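Local coordinates for DHHA1 domain protein (Clostridium perfringens, PDB 3KEW), which probably hydrolyses mischarged tRNA(Ala), as a zinc-binding relative of the alanyl-tRNA synthetase editing domain, at residues F92-L103 with C195-L206. Residues are numbered along the deposited sequence; the frame is centred on the assembly and turned at random.
Sequences FDGMQQHLGQHL and CCGVHPRNTRDL. With ZN (zinc ion), chain C.
The zinc site of what is probably an AlaX-like editing domain is built here: H98 and H102, one turn apart as the HxxxH pair of helix 88-112, meet C195 from the loop after strand 191-194. Both histidines bind the metal through NE2, at 2.3 Å each, and C195 adds SG at 2.6 Å; three waters bring the number of ligands to six. Next to the metal, H199 pushes the edge of its ring against the faces of both histidines, its plane at 52° to H98 and 64° to H102, with CE1 3.4 Å from H98 CD2. Its NE2 donates to C195 SG (3.4 Å), close to its own ring plane, and G197 N gives the same sulfur a second N-H. With chi1 at -175°, SG of C195 stands beside its own carbonyl carbon, where it reaches the zinc. Behind H98, OE1 of Q46 bonds to ND1 and would help set the turn of the ring. Farther along, L99 lays CB at the in-plane edge of H199 and CD2 3.7 Å from L206 CD1, while M95 packs CB on P200 CD. Q96, its chain extended beyond CG, reaches D205 O through NE2 (2.8 Å), in the carbonyl plane. Two N-H donors on the sulfur would be expected to stabilise a thiolate, and the three water positions could in principle be given up to a substrate, consistent with a hydrolytic editing site.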
ATOM      1  N   PHE A  92      -3.429  -0.753  -8.238  1.00 41.31           N
ATOM      2  CA  PHE A  92      -4.598  -0.137  -7.626  1.00 38.01           C
ATOM      3  C   PHE A  92      -5.305  -1.109  -6.678  1.00 40.80           C
ATOM      4  O   PHE A  92      -5.779  -0.707  -5.609  1.00 44.91           O
ATOM      5  CB  PHE A  92      -5.550   0.397  -8.709  1.00 38.34           C
ATOM      6  CG  PHE A  92      -6.558   1.391  -8.194  1.00 43.38           C
ATOM      7  CD1 PHE A  92      -6.141   2.536  -7.515  1.00 43.30           C
ATOM      8  CD2 PHE A  92      -7.923   1.182  -8.383  1.00 47.12           C
ATOM      9  CE1 PHE A  92      -7.064   3.461  -7.024  1.00 44.22           C
ATOM     10  CE2 PHE A  92      -8.856   2.100  -7.898  1.00 44.04           C
ATOM     11  CZ  PHE A  92      -8.420   3.245  -7.216  1.00 40.82           C
ATOM     12  N   ASP A  93      -5.357  -2.382  -7.066  1.00 41.78           N
ATOM     13  CA  ASP A  93      -5.904  -3.434  -6.200  1.00 48.34           C
ATOM     14  C   ASP A  93      -5.227  -3.427  -4.829  1.00 43.64           C
ATOM     15  O   ASP A  93      -5.903  -3.356  -3.808  1.00 47.60           O
ATOM     16  CB  ASP A  93      -5.770  -4.819  -6.847  1.00 47.66           C
ATOM     17  CG  ASP A  93      -6.192  -5.943  -5.913  1.00 56.76           C
ATOM     18  OD1 ASP A  93      -7.328  -5.896  -5.400  1.00 52.14           O
ATOM     19  OD2 ASP A  93      -5.383  -6.872  -5.688  1.00 61.45           O
ATOM     20  N   GLY A  94      -3.894  -3.461  -4.829  1.00 43.51           N
ATOM     21  CA  GLY A  94      -3.100  -3.395  -3.603  1.00 35.31           C
ATOM     22  C   GLY A  94      -3.264  -2.093  -2.840  1.00 39.52           C
ATOM     23  O   GLY A  94      -3.287  -2.105  -1.614  1.00 38.33           O
ATOM     24  N   MET A  95      -3.377  -0.978  -3.564  1.00 35.77           N
ATOM     25  CA  MET A  95      -3.654   0.328  -2.944  1.00 38.35           C
ATOM     26  C   MET A  95      -4.975   0.297  -2.155  1.00 38.21           C
ATOM     27  O   MET A  95      -5.027   0.753  -1.006  1.00 43.98           O
ATOM     28  CB  MET A  95      -3.679   1.456  -3.998  1.00 38.53           C
ATOM     29  CG  MET A  95      -2.310   1.810  -4.660  1.00 34.51           C
ATOM     30  SD  MET A  95      -2.358   2.928  -6.082  1.00 30.89           S
ATOM     31  CE  MET A  95      -2.683   4.464  -5.206  1.00 36.25           C
ATOM     32  N   GLN A  96      -6.026  -0.250  -2.777  1.00 39.56           N
ATOM     33  CA  GLN A  96      -7.367  -0.355  -2.161  1.00 39.84           C
ATOM     34  C   GLN A  96      -7.412  -1.277  -0.939  1.00 37.47           C
ATOM     35  O   GLN A  96      -7.997  -0.916   0.091  1.00 37.38           O
ATOM     36  CB  GLN A  96      -8.424  -0.797  -3.190  1.00 40.90           C
ATOM     37  CG  GLN A  96      -8.738   0.251  -4.247  1.00 40.32           C
ATOM     38  CD  GLN A  96      -9.714  -0.235  -5.291  1.00 42.95           C
ATOM     39  OE1 GLN A  96      -9.531  -1.295  -5.890  1.00 39.86           O
ATOM     40  NE2 GLN A  96     -10.748   0.552  -5.535  1.00 40.10           N
ATOM     41  N   GLN A  97      -6.787  -2.455  -1.034  1.00 35.56           N
ATOM     42  CA  GLN A  97      -6.765  -3.403   0.106  1.00 36.84           C
ATOM     43  C   GLN A  97      -6.035  -2.864   1.318  1.00 40.17           C
ATOM     44  O   GLN A  97      -6.431  -3.139   2.451  1.00 35.81           O
ATOM     45  CB  GLN A  97      -6.162  -4.759  -0.266  1.00 40.07           C
ATOM     46  CG  GLN A  97      -6.732  -5.417  -1.505  1.00 32.76           C
ATOM     47  CD  GLN A  97      -8.230  -5.209  -1.699  1.00 39.26           C
ATOM     48  OE1 GLN A  97      -9.044  -5.559  -0.836  1.00 40.57           O
ATOM     49  NE2 GLN A  97      -8.600  -4.657  -2.858  1.00 36.94           N
ATOM     50  N   HIS A  98      -4.968  -2.100   1.079  1.00 41.89           N
ATOM     51  CA  HIS A  98      -4.164  -1.548   2.165  1.00 37.19           C
ATOM     52  C   HIS A  98      -4.898  -0.416   2.881  1.00 37.36           C
ATOM     53  O   HIS A  98      -4.965  -0.406   4.109  1.00 38.29           O
ATOM     54  CB  HIS A  98      -2.803  -1.070   1.643  1.00 39.81           C
ATOM     55  CG  HIS A  98      -1.751  -0.939   2.702  1.00 45.36           C
ATOM     56  ND1 HIS A  98      -0.406  -0.996   2.411  1.00 47.85           N
ATOM     57  CD2 HIS A  98      -1.837  -0.759   4.045  1.00 41.64           C
ATOM     58  CE1 HIS A  98       0.291  -0.847   3.524  1.00 51.01           C
ATOM     59  NE2 HIS A  98      -0.554  -0.703   4.530  1.00 46.16           N
ATOM     60  N   LEU A  99      -5.422   0.545   2.120  1.00 38.73           N
ATOM     61  CA  LEU A  99      -6.212   1.624   2.712  1.00 38.87           C
ATOM     62  C   LEU A  99      -7.489   1.055   3.350  1.00 37.53           C
ATOM     63  O   LEU A  99      -7.911   1.516   4.404  1.00 37.83           O
ATOM     64  CB  LEU A  99      -6.541   2.728   1.678  1.00 37.34           C
ATOM     65  CG  LEU A  99      -7.492   3.867   2.117  1.00 41.51           C
ATOM     66  CD1 LEU A  99      -6.942   4.634   3.310  1.00 40.18           C
ATOM     67  CD2 LEU A  99      -7.819   4.844   0.997  1.00 41.87           C
ATOM     68  N   GLY A 100      -8.091   0.057   2.703  1.00 33.62           N
ATOM     69  CA  GLY A 100      -9.218  -0.685   3.270  1.00 38.31           C
ATOM     70  C   GLY A 100      -8.968  -1.188   4.689  1.00 40.84           C
ATOM     71  O   GLY A 100      -9.800  -0.989   5.577  1.00 43.70           O
ATOM     72  N   GLN A 101      -7.806  -1.808   4.904  1.00 40.47           N
ATOM     73  CA  GLN A 101      -7.366  -2.202   6.245  1.00 38.40           C
ATOM     74  C   GLN A 101      -7.253  -1.023   7.210  1.00 40.47           C
ATOM     75  O   GLN A 101      -7.780  -1.093   8.322  1.00 38.13           O
ATOM     76  CB  GLN A 101      -6.043  -2.960   6.194  1.00 39.86           C
ATOM     77  CG  GLN A 101      -5.509  -3.369   7.571  1.00 41.41           C
ATOM     78  CD  GLN A 101      -4.417  -2.448   8.043  1.00 43.06           C
ATOM     79  OE1 GLN A 101      -3.422  -2.276   7.347  1.00 49.88           O
ATOM     80  NE2 GLN A 101      -4.603  -1.828   9.220  1.00 35.82           N
ATOM     81  N   HIS A 102      -6.566   0.041   6.792  1.00 39.02           N
ATOM     82  CA  HIS A 102      -6.405   1.248   7.625  1.00 41.74           C
ATOM     83  C   HIS A 102      -7.750   1.860   8.027  1.00 41.82           C
ATOM     84  O   HIS A 102      -7.926   2.329   9.161  1.00 39.18           O
ATOM     85  CB  HIS A 102      -5.604   2.323   6.871  1.00 42.49           C
ATOM     86  CG  HIS A 102      -4.124   2.126   6.897  1.00 48.45           C
ATOM     87  ND1 HIS A 102      -3.253   3.127   7.269  1.00 47.52           N
ATOM     88  CD2 HIS A 102      -3.355   1.060   6.566  1.00 48.25           C
ATOM     89  CE1 HIS A 102      -2.011   2.681   7.182  1.00 47.33           C
ATOM     90  NE2 HIS A 102      -2.046   1.431   6.758  1.00 52.76           N
ATOM     91  N   LEU A 103      -8.668   1.898   7.063  1.00 41.19           N
ATOM     92  CA  LEU A 103     -10.008   2.449   7.268  1.00 44.35           C
ATOM     93  C   LEU A 103     -10.807   1.673   8.323  1.00 39.34           C
ATOM     94  O   LEU A 103     -11.344   2.267   9.271  1.00 36.21           O
ATOM     95  CB  LEU A 103     -10.766   2.519   5.934  1.00 38.30           C
ATOM     96  CG  LEU A 103     -12.180   3.108   5.971  1.00 45.10           C
ATOM     97  CD1 LEU A 103     -12.177   4.553   6.465  1.00 39.36           C
ATOM     98  CD2 LEU A 103     -12.827   3.002   4.595  1.00 41.48           C
ATOM     99  N   CYS A 195       3.349   4.290   7.984  1.00 41.17           N
ATOM    100  CA  CYS A 195       3.139   3.279   6.952  1.00 42.69           C
ATOM    101  C   CYS A 195       4.008   3.556   5.730  1.00 43.79           C
ATOM    102  O   CYS A 195       4.083   4.690   5.266  1.00 48.48           O
ATOM    103  CB  CYS A 195       1.660   3.224   6.528  1.00 35.07           C
ATOM    104  SG  CYS A 195       1.327   1.903   5.376  1.00 43.63           S
ATOM    105  N   CYS A 196       4.639   2.500   5.221  1.00 43.02           N
ATOM    106  CA  CYS A 196       5.451   2.534   4.001  1.00 51.31           C
ATOM    107  C   CYS A 196       4.646   2.115   2.773  1.00 49.10           C
ATOM    108  O   CYS A 196       5.209   1.900   1.691  1.00 48.54           O
ATOM    109  CB  CYS A 196       6.646   1.578   4.138  1.00 53.99           C
ATOM    110  SG  CYS A 196       7.840   2.061   5.382  1.00 72.75           S
ATOM    111  N   GLY A 197       3.334   1.974   2.938  1.00 42.60           N
ATOM    112  CA  GLY A 197       2.477   1.584   1.826  1.00 42.66           C
ATOM    113  C   GLY A 197       2.275   2.686   0.802  1.00 42.23           C
ATOM    114  O   GLY A 197       2.612   3.852   1.041  1.00 37.71           O
ATOM    115  N   VAL A 198       1.748   2.292  -0.352  1.00 38.22           N
ATOM    116  CA  VAL A 198       1.264   3.219  -1.374  1.00 40.78           C
ATOM    117  C   VAL A 198      -0.273   3.199  -1.356  1.00 42.73           C
ATOM    118  O   VAL A 198      -0.905   2.193  -1.702  1.00 41.85           O
ATOM    119  CB  VAL A 198       1.873   2.883  -2.774  1.00 40.80           C
ATOM    120  CG1 VAL A 198       1.122   3.585  -3.909  1.00 36.67           C
ATOM    121  CG2 VAL A 198       3.360   3.279  -2.797  1.00 40.50           C
ATOM    122  N   HIS A 199      -0.852   4.315  -0.922  1.00 43.38           N
ATOM    123  CA  HIS A 199      -2.288   4.442  -0.697  1.00 43.07           C
ATOM    124  C   HIS A 199      -2.975   5.352  -1.731  1.00 46.91           C
ATOM    125  O   HIS A 199      -2.326   6.220  -2.327  1.00 44.83           O
ATOM    126  CB  HIS A 199      -2.520   4.988   0.720  1.00 42.44           C
ATOM    127  CG  HIS A 199      -2.176   4.006   1.797  1.00 42.83           C
ATOM    128  ND1 HIS A 199      -3.130   3.252   2.445  1.00 38.13           N
ATOM    129  CD2 HIS A 199      -0.982   3.627   2.312  1.00 35.31           C
ATOM    130  CE1 HIS A 199      -2.540   2.463   3.325  1.00 43.41           C
ATOM    131  NE2 HIS A 199      -1.236   2.667   3.262  1.00 38.70           N
ATOM    132  N   PRO A 200      -4.296   5.155  -1.959  1.00 44.85           N
ATOM    133  CA  PRO A 200      -5.063   6.155  -2.706  1.00 43.74           C
ATOM    134  C   PRO A 200      -5.104   7.486  -1.944  1.00 41.52           C
ATOM    135  O   PRO A 200      -4.762   7.524  -0.770  1.00 43.06           O
ATOM    136  CB  PRO A 200      -6.466   5.534  -2.790  1.00 43.95           C
ATOM    137  CG  PRO A 200      -6.251   4.056  -2.577  1.00 43.18           C
ATOM    138  CD  PRO A 200      -5.136   4.004  -1.576  1.00 40.16           C
ATOM    139  N   ARG A 201      -5.486   8.568  -2.614  1.00 41.61           N
ATOM    140  CA  ARG A 201      -5.443   9.892  -1.984  1.00 47.12           C
ATOM    141  C   ARG A 201      -6.758  10.294  -1.348  1.00 44.20           C
ATOM    142  O   ARG A 201      -6.853  11.358  -0.732  1.00 47.50           O
ATOM    143  CB  ARG A 201      -4.995  10.967  -2.977  1.00 55.04           C
ATOM    144  CG  ARG A 201      -3.484  11.107  -3.083  1.00 61.26           C
ATOM    145  CD  ARG A 201      -3.110  12.410  -3.764  1.00 76.16           C
ATOM    146  NE  ARG A 201      -1.861  12.281  -4.510  1.00 83.38           N
ATOM    147  CZ  ARG A 201      -1.171  13.300  -5.008  1.00 87.12           C
ATOM    148  NH1 ARG A 201      -1.594  14.548  -4.841  1.00 88.11           N
ATOM    149  NH2 ARG A 201      -0.046  13.066  -5.671  1.00 92.04           N
ATOM    150  N   ASN A 202      -7.768   9.448  -1.511  1.00 42.97           N
ATOM    151  CA  ASN A 202      -9.047   9.633  -0.834  1.00 46.06           C
ATOM    152  C   ASN A 202      -9.751   8.310  -0.534  1.00 42.16           C
ATOM    153  O   ASN A 202      -9.425   7.275  -1.132  1.00 42.00           O
ATOM    154  CB  ASN A 202      -9.953  10.606  -1.611  1.00 49.50           C
ATOM    155  CG  ASN A 202     -10.157  10.207  -3.066  1.00 60.04           C
ATOM    156  OD1 ASN A 202     -10.647   9.117  -3.374  1.00 69.67           O
ATOM    157  ND2 ASN A 202      -9.799  11.110  -3.973  1.00 69.32           N
ATOM    158  N   THR A 203     -10.709   8.339   0.390  1.00 43.38           N
ATOM    159  CA  THR A 203     -11.484   7.129   0.726  1.00 41.55           C
ATOM    160  C   THR A 203     -12.495   6.722  -0.368  1.00 44.57           C
ATOM    161  O   THR A 203     -12.843   5.542  -0.482  1.00 42.04           O
ATOM    162  CB  THR A 203     -12.186   7.241   2.103  1.00 47.13           C
ATOM    163  OG1 THR A 203     -13.067   8.374   2.107  1.00 49.04           O
ATOM    164  CG2 THR A 203     -11.148   7.372   3.257  1.00 35.26           C
ATOM    165  N   ARG A 204     -12.944   7.687  -1.180  1.00 48.03           N
ATOM    166  CA  ARG A 204     -13.861   7.410  -2.304  1.00 49.37           C
ATOM    167  C   ARG A 204     -13.263   6.433  -3.312  1.00 48.20           C
ATOM    168  O   ARG A 204     -13.983   5.611  -3.884  1.00 42.17           O
ATOM    169  CB  ARG A 204     -14.294   8.711  -2.996  1.00 52.78           C
ATOM    170  CG  ARG A 204     -15.317   8.596  -4.136  1.00 58.86           C
ATOM    171  CD  ARG A 204     -16.582   7.824  -3.764  1.00 67.61           C
ATOM    172  NE  ARG A 204     -17.433   7.582  -4.932  1.00 74.85           N
ATOM    173  CZ  ARG A 204     -17.280   6.577  -5.798  1.00 73.70           C
ATOM    174  NH1 ARG A 204     -16.301   5.688  -5.650  1.00 64.31           N
ATOM    175  NH2 ARG A 204     -18.117   6.462  -6.820  1.00 70.96           N
ATOM    176  N   ASP A 205     -11.941   6.508  -3.497  1.00 48.72           N
ATOM    177  CA  ASP A 205     -11.197   5.566  -4.343  1.00 44.67           C
ATOM    178  C   ASP A 205     -11.327   4.090  -3.959  1.00 42.70           C
ATOM    179  O   ASP A 205     -11.041   3.212  -4.775  1.00 43.40           O
ATOM    180  CB  ASP A 205      -9.717   5.952  -4.387  1.00 51.69           C
ATOM    181  CG  ASP A 205      -9.389   6.914  -5.517  1.00 59.69           C
ATOM    182  OD1 ASP A 205      -8.229   6.904  -5.977  1.00 59.74           O
ATOM    183  OD2 ASP A 205     -10.280   7.671  -5.957  1.00 70.73           O
ATOM    184  N   LEU A 206     -11.757   3.815  -2.726  1.00 45.03           N
ATOM    185  CA  LEU A 206     -12.031   2.442  -2.288  1.00 48.49           C
ATOM    186  C   LEU A 206     -13.272   1.809  -2.914  1.00 46.97           C
ATOM    187  O   LEU A 206     -13.378   0.585  -2.933  1.00 49.44           O
ATOM    188  CB  LEU A 206     -12.170   2.388  -0.773  1.00 47.45           C
ATOM    189  CG  LEU A 206     -11.023   1.993   0.152  1.00 52.37           C
ATOM    190  CD1 LEU A 206      -9.677   2.040  -0.524  1.00 49.07           C
ATOM    191  CD2 LEU A 206     -11.056   2.917   1.344  1.00 51.73           C
TER
HETATM  192 ZN    ZN C 240      -0.121   0.189   6.632  1.00 53.93          ZN
HETATM  193  O   HOH W   1      -1.288  -1.266   8.015  1.00 38.86           O
HETATM  194  O   HOH W   2       0.567   0.825   8.662  1.00 56.35           O
HETATM  195  O   HOH W   3       1.676  -1.412   6.770  1.00 43.56           O